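Local atomic coordinates of acetylxylan esterase A (Aspergillus awamori, PDB entry 5X6S), a protein that removes acetyl side groups from the backbone of acetylated xylans, acting as a secreted serine esterase of the carbohydrate esterase 1 family in xylan breakdown. Residues Val17-Ala28 with Ser57-Ser68; Met123-Thr131 with Ala139-Ala147. All blocks are in the same frame, centred on the assembly; numbering follows the deposited sequence.

Interaction 1: Val17-Ala28 with Ser57-Ser68; sequences VGMYIYVPNNLA and SEQYGFIVIYPS
The carboxylate of E58, at the end of helix 53-60, gathers Y22, N25 and N26 where strand 18-23 runs out into a turn. Its chain bends at CG (chi2 -71°), which folds the acid back over P24 and up to the turn. There OE1 accepts a hydrogen bond from the backbone N of N26 at 2.9 Å, and OE2 one from the backbone N of N25 at 2.8 Å, both on the syn side. OE2 also accepts from the hydroxyl of Y22, with 2.6 Å between OH and OE2, on its anti lone pair. The Y22 ring reaches it because CG stands anti to the backbone N (chi1 -177°); ring and carboxylate planes are 79° apart. N26 answers with its side-chain amide, ND2 lying 3.0 Å from the carbonyl O of E58.

Before the turn, strands 18-23 and 63-68 pair antiparallel, with G18-S68, Y20-Y66 and Y22-V64 as hydrogen-bonded pairs. Y20, Y22, V64 and Y66 share one face, where the Y66 ring offers its edge to Y22, CE2 3.8 Å from CB. On the other face, where T102 of helix 91-106 packs on M19 and I65, I21 CG2 lies 3.9 Å from I65 CG1. G61 leaves the helix with positive phi, which glycine adopts easily, and a CB there would run into the backbone N of A28. One glutamate can serve two backbone amides and a phenol at once; these donors would probably stabilise its negative charge and fix the turn against the helix end.

Interaction 2: Met123-Thr131 with Ala139-Ala147; sequences MMTNVMAAT and ATVYSGVSA
M123 begins the contact by laying its extended side chain obliquely across V145, CG 3.7 Å from CG2, while its backbone passes close to G144, where a side chain would collide with the helix. A water sits between the carbonyl O atoms of M123 and S146, within hydrogen-bonding distance of each. At T125 the methyl does the packing: CG2 lies 3.7 Å from V141 CG2 and also meets the small A139, whereas OG1 turns back to the carbonyl of G121.

N126 contributes the polar link. With CG beside the backbone N (chi1 -78°), the amide is carried toward the segment after the strand, where ND2 donates to the carbonyl O of V145 at 2.8 Å, approaching from 51° above the carbonyl plane. OD1 packs on V141 CG2 at 3.5 Å and is bonded by the indole NE1 of W217, so each end of this buried amide has a hydrogen-bond partner. One turn on, A130 presents only a methyl, its CB 4.0 Å from the CB of A147, the small residues permitting close approach.

The axes of segments 123-131 and 139-142 run nearly antiparallel, at 152°, as expected where helix 120-131 joins parallel strands 113-118 and 138-142 in a beta-alpha-beta unit. This is the centre of the alpha/beta-hydrolase fold, where the helix follows a probable nucleophile elbow carrying S119, the active-site serine by similarity.

How the interactions relate
Interaction 1 comes first along the chain and is complete before interaction 2 begins. Their centres lie 20 Å apart and their nearest atoms about 7 Å, so they do not touch, but both belong to the same mixed sheet. Residues 17-28 and 57-68 supply neighbouring strands toward one side of it; strands 33-37 and 113-118 then separate strand 63-68 from strand 138-142 of interaction 2. Helix 91-106 spans the gap, packing on M19 and I65 of the first contact and on M124 and M128 of helix 120-131. Interaction 1 thus builds part of one antiparallel flank, away from the annotated sites, whereas interaction 2 packs the central helix beside the probable catalytic serine.

Interaction 1: Val17-Ala28 with Ser57-Ser68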
loop_
_atom_site.group_PDB
_atom_site.type_symbol
_atom_site.label_atom_id
_atom_site.label_comp_id
_atom_site.label_asym_id
_atom_site.label_seq_id
_atom_site.Cartn_x
_atom_site.Cartn_y
_atom_site.Cartn_z
ATOM N N VAL A 17 -21.432 8.592 -5.526
ATOM C CA VAL A 17 -20.990 7.673 -6.566
ATOM C C VAL A 17 -21.620 6.281 -6.322
ATOM O O VAL A 17 -21.682 5.842 -5.162
ATOM C CB VAL A 17 -19.437 7.588 -6.578
ATOM C CG1 VAL A 17 -18.927 6.772 -7.734
ATOM C CG2 VAL A 17 -18.839 8.980 -6.581
ATOM N N GLY A 18 -22.044 5.576 -7.379
ATOM C CA GLY A 18 -22.516 4.177 -7.218
ATOM C C GLY A 18 -21.372 3.167 -7.171
ATOM O O GLY A 18 -20.329 3.396 -7.780
ATOM N N MET A 19 -21.558 2.058 -6.469
ATOM C CA MET A 19 -20.575 1.014 -6.421
ATOM C C MET A 19 -21.207 -0.308 -6.830
ATOM O O MET A 19 -22.203 -0.714 -6.224
ATOM C CB MET A 19 -19.992 0.865 -5.022
ATOM C CG MET A 19 -19.050 -0.285 -4.894
ATOM S SD MET A 19 -18.362 -0.452 -3.261
ATOM C CE MET A 19 -17.468 -1.994 -3.399
ATOM N N TYR A 20 -20.668 -0.935 -7.854
ATOM C CA TYR A 20 -21.087 -2.278 -8.261
ATOM C C TYR A 20 -19.883 -3.165 -8.301
ATOM O O TYR A 20 -18.820 -2.759 -8.784
ATOM C CB TYR A 20 -21.785 -2.293 -9.615
ATOM C CG TYR A 20 -23.027 -1.408 -9.667
ATOM C CD1 TYR A 20 -22.920 -0.047 -9.817
ATOM C CD2 TYR A 20 -24.285 -1.942 -9.524
ATOM C CE1 TYR A 20 -24.040 0.781 -9.905
ATOM C CE2 TYR A 20 -25.425 -1.137 -9.597
ATOM C CZ TYR A 20 -25.288 0.226 -9.780
ATOM O OH TYR A 20 -26.380 1.040 -9.789
ATOM N N ILE A 21 -20.020 -4.393 -7.815
ATOM C CA ILE A 21 -18.925 -5.364 -7.884
ATOM C C ILE A 21 -19.297 -6.665 -8.554
ATOM O O ILE A 21 -20.430 -7.160 -8.420
ATOM C CB ILE A 21 -18.320 -5.682 -6.504
ATOM C CG1 ILE A 21 -19.343 -6.321 -5.570
ATOM C CG2 ILE A 21 -17.838 -4.416 -5.860
ATOM C CD1 ILE A 21 -18.668 -6.806 -4.265
ATOM N N TYR A 22 -18.358 -7.215 -9.316
ATOM C CA TYR A 22 -18.501 -8.556 -9.809
ATOM C C TYR A 22 -17.615 -9.463 -8.981
ATOM O O TYR A 22 -16.386 -9.349 -9.019
ATOM C CB TYR A 22 -18.166 -8.708 -11.287
ATOM C CG TYR A 22 -18.400 -10.122 -11.784
ATOM C CD1 TYR A 22 -19.667 -10.551 -12.184
ATOM C CD2 TYR A 22 -17.374 -11.035 -11.856
ATOM C CE1 TYR A 22 -19.881 -11.892 -12.613
ATOM C CE2 TYR A 22 -17.569 -12.334 -12.298
ATOM C CZ TYR A 22 -18.842 -12.760 -12.682
ATOM O OH TYR A 22 -19.023 -14.056 -13.131
ATOM N N VAL A 23 -18.258 -10.409 -8.295
ATOM C CA VAL A 23 -17.538 -11.430 -7.534
ATOM C C VAL A 23 -17.632 -12.757 -8.304
ATOM O O VAL A 23 -18.736 -13.292 -8.457
ATOM C CB VAL A 23 -18.104 -11.604 -6.099
ATOM C CG1 VAL A 23 -17.263 -12.597 -5.316
ATOM C CG2 VAL A 23 -18.125 -10.273 -5.346
ATOM N N PRO A 24 -16.506 -13.248 -8.844
ATOM C CA PRO A 24 -16.630 -14.434 -9.677
ATOM C C PRO A 24 -16.969 -15.706 -8.893
ATOM O O PRO A 24 -16.736 -15.787 -7.694
ATOM C CB PRO A 24 -15.249 -14.569 -10.293
ATOM C CG PRO A 24 -14.309 -13.933 -9.300
ATOM C CD PRO A 24 -15.119 -12.784 -8.741
ATOM N N ASN A 25 -17.554 -16.654 -9.588
ATOM C CA ASN A 25 -17.665 -18.014 -9.080
ATOM C C ASN A 25 -16.335 -18.622 -8.703
ATOM O O ASN A 25 -16.221 -19.145 -7.618
ATOM C CB ASN A 25 -18.387 -18.873 -10.108
ATOM C CG ASN A 25 -19.848 -18.535 -10.149
ATOM O OD1 ASN A 25 -20.466 -18.245 -9.084
ATOM N ND2 ASN A 25 -20.437 -18.542 -11.344
ATOM N N ASN A 26 -15.340 -18.523 -9.583
ATOM C CA ASN A 26 -13.993 -19.043 -9.365
ATOM C C ASN A 26 -13.162 -18.009 -8.552
ATOM O O ASN A 26 -12.071 -17.642 -8.929
ATOM C CB ASN A 26 -13.331 -19.398 -10.726
ATOM C CG ASN A 26 -12.011 -20.216 -10.580
ATOM O OD1 ASN A 26 -11.859 -20.978 -9.609
ATOM N ND2 ASN A 26 -11.074 -20.110 -11.595
ATOM N N LEU A 27 -13.704 -17.562 -7.448
ATOM C CA LEU A 27 -13.024 -16.591 -6.594
ATOM C C LEU A 27 -11.732 -17.190 -6.017
ATOM O O LEU A 27 -11.747 -18.314 -5.495
ATOM C CB LEU A 27 -13.960 -16.155 -5.483
ATOM C CG LEU A 27 -13.501 -15.031 -4.545
ATOM C CD1 LEU A 27 -13.370 -13.723 -5.299
ATOM C CD2 LEU A 27 -14.480 -14.921 -3.377
ATOM N N ALA A 28 -10.614 -16.479 -6.166
ATOM C CA ALA A 28 -9.339 -16.853 -5.528
ATOM C C ALA A 28 -9.421 -16.803 -4.008
ATOM O O ALA A 28 -10.239 -16.077 -3.450
ATOM C CB ALA A 28 -8.204 -15.983 -5.982
ATOM N N SER A 57 -11.965 -12.363 -14.569
ATOM C CA SER A 57 -12.056 -12.654 -13.119
ATOM C C SER A 57 -12.387 -14.122 -12.870
ATOM O O SER A 57 -12.005 -14.692 -11.889
ATOM C CB SER A 57 -13.100 -11.779 -12.442
ATOM O OG SER A 57 -14.392 -12.299 -12.576
ATOM N N GLU A 58 -13.090 -14.742 -13.806
ATOM C CA GLU A 58 -13.363 -16.162 -13.699
ATOM C C GLU A 58 -12.144 -17.023 -14.007
ATOM O O GLU A 58 -12.092 -18.177 -13.594
ATOM C CB GLU A 58 -14.559 -16.558 -14.568
ATOM C CG GLU A 58 -15.889 -15.945 -14.088
ATOM C CD GLU A 58 -16.442 -16.516 -12.792
ATOM O OE1 GLU A 58 -15.834 -17.443 -12.190
ATOM O OE2 GLU A 58 -17.490 -16.006 -12.342
ATOM N N GLN A 59 -11.156 -16.474 -14.711
ATOM C CA GLN A 59 -9.925 -17.175 -14.906
ATOM C C GLN A 59 -9.018 -16.962 -13.712
ATOM O O GLN A 59 -8.421 -17.925 -13.192
ATOM C CB GLN A 59 -9.226 -16.724 -16.160
ATOM C CG GLN A 59 -9.974 -17.090 -17.416
ATOM C CD GLN A 59 -9.436 -16.371 -18.641
ATOM O OE1 GLN A 59 -8.195 -16.233 -18.818
ATOM N NE2 GLN A 59 -10.377 -15.870 -19.480
ATOM N N TYR A 60 -8.904 -15.708 -13.281
ATOM C CA TYR A 60 -7.829 -15.298 -12.333
ATOM C C TYR A 60 -8.311 -15.087 -10.912
ATOM O O TYR A 60 -7.507 -14.980 -9.976
ATOM C CB TYR A 60 -7.107 -14.062 -12.901
ATOM C CG TYR A 60 -6.353 -14.326 -14.184
ATOM C CD1 TYR A 60 -5.188 -15.086 -14.190
ATOM C CD2 TYR A 60 -6.830 -13.859 -15.401
ATOM C CE1 TYR A 60 -4.508 -15.325 -15.376
ATOM C CE2 TYR A 60 -6.168 -14.115 -16.577
ATOM C CZ TYR A 60 -5.018 -14.859 -16.559
ATOM O OH TYR A 60 -4.354 -15.069 -17.747
ATOM N N GLY A 61 -9.620 -15.073 -10.720
ATOM C CA GLY A 61 -10.224 -15.079 -9.391
ATOM C C GLY A 61 -10.267 -13.774 -8.630
ATOM O O GLY A 61 -10.556 -13.787 -7.417
ATOM N N PHE A 62 -9.983 -12.654 -9.299
ATOM C CA PHE A 62 -10.045 -11.369 -8.645
ATOM C C PHE A 62 -11.472 -10.816 -8.634
ATOM O O PHE A 62 -12.352 -11.310 -9.373
ATOM C CB PHE A 62 -9.102 -10.383 -9.324
ATOM C CG PHE A 62 -9.272 -10.251 -10.836
ATOM C CD1 PHE A 62 -10.325 -9.475 -11.393
ATOM C CD2 PHE A 62 -8.391 -10.874 -11.696
ATOM C CE1 PHE A 62 -10.452 -9.361 -12.764
ATOM C CE2 PHE A 62 -8.492 -10.728 -13.079
ATOM C CZ PHE A 62 -9.530 -9.989 -13.605
ATOM N N ILE A 63 -11.707 -9.784 -7.820
ATOM C CA ILE A 63 -13.000 -9.121 -7.764
ATOM C C ILE A 63 -12.898 -7.878 -8.670
ATOM O O ILE A 63 -11.858 -7.230 -8.688
ATOM C CB ILE A 63 -13.346 -8.697 -6.310
ATOM C CG1 ILE A 63 -13.573 -9.971 -5.470
ATOM C CG2 ILE A 63 -14.568 -7.762 -6.239
ATOM C CD1 ILE A 63 -13.659 -9.734 -3.983
ATOM N N VAL A 64 -13.951 -7.560 -9.391
ATOM C CA VAL A 64 -14.003 -6.289 -10.161
ATOM C C VAL A 64 -14.918 -5.267 -9.543
ATOM O O VAL A 64 -16.041 -5.612 -9.148
ATOM C CB VAL A 64 -14.450 -6.486 -11.660
ATOM C CG1 VAL A 64 -14.066 -5.228 -12.498
ATOM C CG2 VAL A 64 -13.880 -7.759 -12.255
ATOM N N ILE A 65 -14.453 -4.027 -9.405
ATOM C CA ILE A 65 -15.267 -2.927 -8.876
ATOM C C ILE A 65 -15.558 -1.998 -10.024
ATOM O O ILE A 65 -14.640 -1.616 -10.736
ATOM C CB ILE A 65 -14.570 -2.105 -7.761
ATOM C CG1 ILE A 65 -14.291 -2.982 -6.535
ATOM C CG2 ILE A 65 -15.435 -0.880 -7.400
ATOM C CD1 ILE A 65 -13.326 -2.307 -5.522
ATOM N N TYR A 66 -16.838 -1.656 -10.206
ATOM C CA TYR A 66 -17.273 -0.795 -11.304
ATOM C C TYR A 66 -17.919 0.422 -10.684
ATOM O O TYR A 66 -19.120 0.380 -10.348
ATOM C CB TYR A 66 -18.284 -1.548 -12.243
ATOM C CG TYR A 66 -17.783 -2.832 -12.864
ATOM C CD1 TYR A 66 -17.057 -2.833 -14.078
ATOM C CD2 TYR A 66 -18.042 -4.064 -12.263
ATOM C CE1 TYR A 66 -16.629 -4.010 -14.674
ATOM C CE2 TYR A 66 -17.609 -5.248 -12.849
ATOM C CZ TYR A 66 -16.885 -5.239 -14.016
ATOM O OH TYR A 66 -16.461 -6.436 -14.533
ATOM N N PRO A 67 -17.155 1.520 -10.489
ATOM C CA PRO A 67 -17.774 2.735 -9.938
ATOM C C PRO A 67 -18.733 3.309 -10.974
ATOM O O PRO A 67 -18.575 3.030 -12.143
ATOM C CB PRO A 67 -16.575 3.698 -9.739
ATOM C CG PRO A 67 -15.355 2.783 -9.683
ATOM C CD PRO A 67 -15.717 1.721 -10.729
ATOM N N SER A 68 -19.744 4.061 -10.508
ATOM C CA SER A 68 -20.795 4.564 -11.400
ATOM C C SER A 68 -21.029 6.047 -11.156
ATOM O O SER A 68 -21.415 6.456 -10.074
ATOM C CB SER A 68 -22.081 3.797 -11.185
ATOM O OG SER A 68 -22.784 3.761 -12.371
#

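Interaction 2: Met123-Thr131 with Ala139-Ala147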
loop_
_atom_site.group_PDB
_atom_site.type_symbol
_atom_site.label_atom_id
_atom_site.label_comp_id
_atom_site.label_asym_id
_atom_site.label_seq_id
_atom_site.Cartn_x
_atom_site.Cartn_y
_atom_site.Cartn_z
ATOM N N MET A 123 -9.327 9.244 -17.725
ATOM C CA MET A 123 -8.974 10.486 -17.010
ATOM C C MET A 123 -8.987 10.233 -15.478
ATOM O O MET A 123 -8.065 10.611 -14.750
ATOM C CB MET A 123 -9.929 11.586 -17.317
ATOM C CG MET A 123 -10.069 11.944 -18.799
ATOM S SD MET A 123 -11.135 13.360 -18.925
ATOM C CE MET A 123 -11.856 13.153 -20.543
ATOM N N MET A 124 -10.047 9.587 -15.018
ATOM C CA MET A 124 -10.193 9.260 -13.590
ATOM C C MET A 124 -9.124 8.255 -13.162
ATOM O O MET A 124 -8.613 8.320 -12.027
ATOM C CB MET A 124 -11.610 8.765 -13.304
ATOM C CG MET A 124 -11.818 8.329 -11.834
ATOM S SD MET A 124 -11.403 9.584 -10.617
ATOM C CE MET A 124 -12.941 10.468 -10.559
ATOM N N THR A 125 -8.705 7.368 -14.065
ATOM C CA THR A 125 -7.631 6.461 -13.712
ATOM C C THR A 125 -6.358 7.223 -13.329
ATOM O O THR A 125 -5.704 6.900 -12.327
ATOM C CB THR A 125 -7.391 5.406 -14.846
ATOM O OG1 THR A 125 -8.568 4.605 -14.955
ATOM C CG2 THR A 125 -6.244 4.489 -14.543
ATOM N N ASN A 126 -5.996 8.229 -14.119
ATOM C CA ASN A 126 -4.837 9.042 -13.822
ATOM C C ASN A 126 -5.037 9.766 -12.528
ATOM O O ASN A 126 -4.144 9.843 -11.753
ATOM C CB ASN A 126 -4.498 10.024 -14.913
ATOM C CG ASN A 126 -3.794 9.366 -16.084
ATOM O OD1 ASN A 126 -2.885 8.588 -15.942
ATOM N ND2 ASN A 126 -4.286 9.650 -17.223
ATOM N N VAL A 127 -6.220 10.271 -12.307
ATOM C CA VAL A 127 -6.548 10.999 -11.052
ATOM C C VAL A 127 -6.397 10.074 -9.835
ATOM O O VAL A 127 -5.797 10.457 -8.788
ATOM C CB VAL A 127 -7.924 11.680 -11.114
ATOM C CG1 VAL A 127 -8.347 12.227 -9.736
ATOM C CG2 VAL A 127 -7.919 12.840 -12.113
ATOM N N MET A 128 -6.902 8.851 -9.950
ATOM C CA MET A 128 -6.804 7.861 -8.836
ATOM C C MET A 128 -5.351 7.535 -8.523
ATOM O O MET A 128 -4.975 7.380 -7.370
ATOM C CB MET A 128 -7.525 6.557 -9.176
ATOM C CG MET A 128 -9.078 6.650 -9.245
ATOM S SD MET A 128 -9.835 7.349 -7.745
ATOM C CE MET A 128 -9.151 6.222 -6.510
ATOM N N ALA A 129 -4.530 7.392 -9.561
ATOM C CA ALA A 129 -3.105 7.132 -9.363
ATOM C C ALA A 129 -2.431 8.267 -8.553
ATOM O O ALA A 129 -1.554 8.017 -7.753
ATOM C CB ALA A 129 -2.412 6.939 -10.702
ATOM N N ALA A 130 -2.812 9.494 -8.826
ATOM C CA ALA A 130 -2.245 10.689 -8.199
ATOM C C ALA A 130 -2.814 10.989 -6.818
ATOM O O ALA A 130 -2.090 11.494 -5.943
ATOM C CB ALA A 130 -2.482 11.872 -9.096
ATOM N N THR A 131 -4.097 10.721 -6.615
ATOM C CA THR A 131 -4.768 11.105 -5.358
ATOM C C THR A 131 -4.704 9.985 -4.304
ATOM O O THR A 131 -4.595 10.288 -3.122
ATOM C CB THR A 131 -6.242 11.509 -5.570
ATOM O OG1 THR A 131 -6.914 10.524 -6.369
ATOM C CG2 THR A 131 -6.368 12.896 -6.236
ATOM N N ALA A 139 -1.790 0.539 -13.017
ATOM C CA ALA A 139 -2.938 1.152 -13.657
ATOM C C ALA A 139 -2.776 1.078 -15.140
ATOM O O ALA A 139 -1.621 1.212 -15.631
ATOM C CB ALA A 139 -3.064 2.602 -13.285
ATOM N N THR A 140 -3.898 0.937 -15.862
ATOM C CA THR A 140 -3.894 0.954 -17.355
ATOM C C THR A 140 -4.871 2.010 -17.803
ATOM O O THR A 140 -6.057 1.974 -17.423
ATOM C CB THR A 140 -4.195 -0.468 -17.969
ATOM O OG1 THR A 140 -3.157 -1.396 -17.603
ATOM C CG2 THR A 140 -4.281 -0.427 -19.516
ATOM N N VAL A 141 -4.420 2.935 -18.631
ATOM C CA VAL A 141 -5.176 4.080 -19.090
ATOM C C VAL A 141 -5.492 3.907 -20.578
ATOM O O VAL A 141 -4.553 3.833 -21.420
ATOM C CB VAL A 141 -4.393 5.405 -18.829
ATOM C CG1 VAL A 141 -5.100 6.628 -19.316
ATOM C CG2 VAL A 141 -4.047 5.551 -17.336
ATOM N N TYR A 142 -6.779 3.776 -20.889
ATOM C CA TYR A 142 -7.275 3.708 -22.288
ATOM C C TYR A 142 -7.829 5.065 -22.767
ATOM O O TYR A 142 -9.013 5.393 -22.578
ATOM C CB TYR A 142 -8.314 2.578 -22.497
ATOM C CG TYR A 142 -7.719 1.219 -22.442
ATOM C CD1 TYR A 142 -6.973 0.722 -23.529
ATOM C CD2 TYR A 142 -7.853 0.403 -21.317
ATOM C CE1 TYR A 142 -6.380 -0.513 -23.475
ATOM C CE2 TYR A 142 -7.248 -0.888 -21.275
ATOM C CZ TYR A 142 -6.542 -1.327 -22.370
ATOM O OH TYR A 142 -5.949 -2.545 -22.397
ATOM N N SER A 143 -6.956 5.873 -23.404
ATOM C CA SER A 143 -7.413 7.152 -24.018
ATOM C C SER A 143 -7.987 8.135 -23.011
ATOM O O SER A 143 -9.202 8.390 -22.974
ATOM C CB SER A 143 -8.430 6.898 -25.136
ATOM O OG SER A 143 -7.966 5.896 -26.046
ATOM N N GLY A 144 -7.121 8.663 -22.158
ATOM C CA GLY A 144 -7.523 9.655 -21.180
ATOM C C GLY A 144 -6.743 10.968 -21.360
ATOM O O GLY A 144 -6.224 11.263 -22.447
ATOM N N VAL A 145 -6.660 11.736 -20.285
ATOM C CA VAL A 145 -5.808 12.942 -20.207
ATOM C C VAL A 145 -5.069 12.861 -18.887
ATOM O O VAL A 145 -5.476 12.110 -18.002
ATOM C CB VAL A 145 -6.579 14.273 -20.327
ATOM C CG1 VAL A 145 -7.436 14.302 -21.578
ATOM C CG2 VAL A 145 -7.413 14.565 -19.090
ATOM N N SER A 146 -3.955 13.600 -18.787
ATOM C CA SER A 146 -3.049 13.546 -17.628
ATOM C C SER A 146 -3.814 13.990 -16.360
ATOM O O SER A 146 -4.828 14.661 -16.459
ATOM C CB SER A 146 -1.823 14.433 -17.862
ATOM O OG SER A 146 -2.252 15.778 -18.095
ATOM N N ALA A 147 -3.324 13.575 -15.196
ATOM C CA ALA A 147 -3.953 13.965 -13.955
ATOM C C ALA A 147 -3.827 15.479 -13.813
ATOM O O ALA A 147 -2.718 16.046 -13.850
ATOM C CB ALA A 147 -3.306 13.250 -12.757
HETATM O O HOH W 1 -7.158 13.302 -15.621
#